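Local atomic coordinates of Tae4 (Agrobacterium tumefaciens, PDB entry 6IJF), a protein that is a type VI secretion effector of the Tae4 amidase family and probably cleaves the D-glutamate to diaminopimelate amide bond in the stem peptides of bacterial peptidoglycan. Residues 85-88 and 89-93. Numbering follows the deposited sequence.
Sequences RRLA and TLMKR. With SO4 (sulfate ion), chain F.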
loop_
_atom_site.group_PDB
_atom_site.type_symbol
_atom_site.label_atom_id
_atom_site.label_comp_id
_atom_site.label_asym_id
_atom_site.label_seq_id
_atom_site.Cartn_x
_atom_site.Cartn_y
_atom_site.Cartn_z
ATOM N N ARG C 85 0.015 -24.754 -12.298
ATOM C CA ARG C 85 -0.963 -25.858 -12.006
ATOM C C ARG C 85 -0.245 -27.222 -12.071
ATOM O O ARG C 85 -0.395 -28.057 -11.130
ATOM C CB ARG C 85 -2.163 -25.755 -12.963
ATOM C CG ARG C 85 -3.314 -26.704 -12.619
ATOM C CD ARG C 85 -4.405 -26.766 -13.688
ATOM N NE ARG C 85 -4.615 -25.527 -14.446
ATOM C CZ ARG C 85 -5.325 -24.470 -14.037
ATOM N NH1 ARG C 85 -5.888 -24.456 -12.835
ATOM N NH2 ARG C 85 -5.450 -23.412 -14.829
ATOM N N ARG C 86 0.522 -27.464 -13.143
ATOM C CA ARG C 86 1.277 -28.733 -13.315
ATOM C C ARG C 86 2.315 -28.882 -12.209
ATOM O O ARG C 86 2.409 -29.993 -11.666
ATOM C CB ARG C 86 1.904 -28.813 -14.715
ATOM C CG ARG C 86 0.866 -29.039 -15.803
ATOM C CD ARG C 86 1.416 -29.886 -16.943
ATOM N NE ARG C 86 2.443 -29.136 -17.623
ATOM C CZ ARG C 86 2.220 -28.071 -18.394
ATOM N NH1 ARG C 86 3.240 -27.462 -18.979
ATOM N NH2 ARG C 86 0.986 -27.634 -18.597
ATOM N N LEU C 87 3.025 -27.806 -11.815
ATOM C CA LEU C 87 4.017 -27.951 -10.720
ATOM C C LEU C 87 3.291 -28.300 -9.415
ATOM O O LEU C 87 3.810 -29.129 -8.661
ATOM C CB LEU C 87 4.888 -26.691 -10.597
ATOM C CG LEU C 87 5.995 -26.768 -9.530
ATOM C CD1 LEU C 87 6.963 -27.909 -9.796
ATOM C CD2 LEU C 87 6.760 -25.462 -9.447
ATOM N N ALA C 88 2.159 -27.659 -9.113
ATOM C CA ALA C 88 1.394 -27.903 -7.851
ATOM C C ALA C 88 0.920 -29.367 -7.814
ATOM O O ALA C 88 1.052 -30.014 -6.786
ATOM C CB ALA C 88 0.221 -26.946 -7.778
ATOM N N THR C 89 0.432 -29.873 -8.946
ATOM C CA THR C 89 0.067 -31.303 -9.163
ATOM C C THR C 89 1.262 -32.215 -8.846
ATOM O O THR C 89 1.122 -33.150 -8.051
ATOM C CB THR C 89 -0.454 -31.479 -10.594
ATOM O OG1 THR C 89 -1.591 -30.611 -10.695
ATOM C CG2 THR C 89 -0.804 -32.919 -10.913
ATOM N N LEU C 90 2.431 -31.924 -9.410
ATOM C CA LEU C 90 3.642 -32.742 -9.194
ATOM C C LEU C 90 4.016 -32.745 -7.721
ATOM O O LEU C 90 4.385 -33.815 -7.187
ATOM C CB LEU C 90 4.769 -32.151 -10.047
ATOM C CG LEU C 90 6.114 -32.854 -9.949
ATOM C CD1 LEU C 90 6.711 -32.955 -11.347
ATOM C CD2 LEU C 90 7.067 -32.114 -9.020
ATOM N N MET C 91 3.964 -31.580 -7.073
ATOM C CA MET C 91 4.395 -31.448 -5.663
ATOM C C MET C 91 3.499 -32.316 -4.783
ATOM O O MET C 91 3.999 -32.756 -3.709
ATOM C CB MET C 91 4.313 -29.990 -5.184
ATOM C CG MET C 91 5.501 -29.108 -5.655
ATOM S SD MET C 91 7.052 -29.762 -5.032
ATOM C CE MET C 91 8.159 -29.413 -6.405
ATOM N N LYS C 92 2.241 -32.514 -5.206
ATOM C CA LYS C 92 1.191 -33.258 -4.448
ATOM C C LYS C 92 1.512 -34.753 -4.426
ATOM O O LYS C 92 1.006 -35.436 -3.534
ATOM C CB LYS C 92 -0.189 -33.072 -5.098
ATOM C CG LYS C 92 -1.327 -32.734 -4.172
ATOM C CD LYS C 92 -2.589 -32.328 -4.932
ATOM C CE LYS C 92 -3.857 -32.553 -4.133
ATOM N NZ LYS C 92 -5.064 -32.149 -4.891
ATOM N N ARG C 93 2.317 -35.247 -5.374
ATOM C CA ARG C 93 2.654 -36.692 -5.464
ATOM C C ARG C 93 3.393 -37.114 -4.206
ATOM O O ARG C 93 4.156 -36.305 -3.656
ATOM C CB ARG C 93 3.446 -37.005 -6.728
ATOM C CG ARG C 93 2.601 -36.744 -7.970
ATOM C CD ARG C 93 3.495 -36.523 -9.170
ATOM N NE ARG C 93 4.426 -37.627 -9.335
ATOM C CZ ARG C 93 5.528 -37.603 -10.095
ATOM N NH1 ARG C 93 6.329 -38.655 -10.109
ATOM N NH2 ARG C 93 5.840 -36.527 -10.800
HETATM S S SO4 F . 3.975 -40.959 -7.422
HETATM O O1 SO4 F . 3.921 -42.391 -7.550
HETATM O O2 SO4 F . 4.160 -40.612 -6.036
HETATM O O3 SO4 F . 5.080 -40.448 -8.206
HETATM O O4 SO4 F . 2.726 -40.393 -7.870
#
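L87 and M91, one turn apart on helix 84-92, run side by side in the same direction and meet at their ends, L87 CD1 lying 3.9 Å from M91 CE. The methionine chain, bent at chi2 (-60°) and again, less sharply, at chi3, turns its terminal methyl toward the leucine. L90 adds a looser apolar contact, its CD2 4.3 Å from L87 CD1. In the helix backbone, M91 N bonds to L87 O at 2.9 Å, and T89 N and L90 N bond likewise to R85 O and R86 O; the last such bond, K92 N to A88 O, is weak. On the exposed flank, T89 keeps OG1 beside its own backbone N (chi1 -59°), 2.9 Å from R85 O. Beyond K92, R93 turns the edge of its guanidinium to a sulfate, probably from the crystallisation liquor: NE (3.1 Å) and NH1 (2.9 Å) both grip O3, while NH2 bonds to V64 O. T94 and S95 also hold the sulfate. L87 packs on A49, V52 and S53 and M91 on F56, all of helix 48-58, while A88 rests on W157 and M91 also on W159, joining helix 84-92 to both helix 48-58 and strand 155-160.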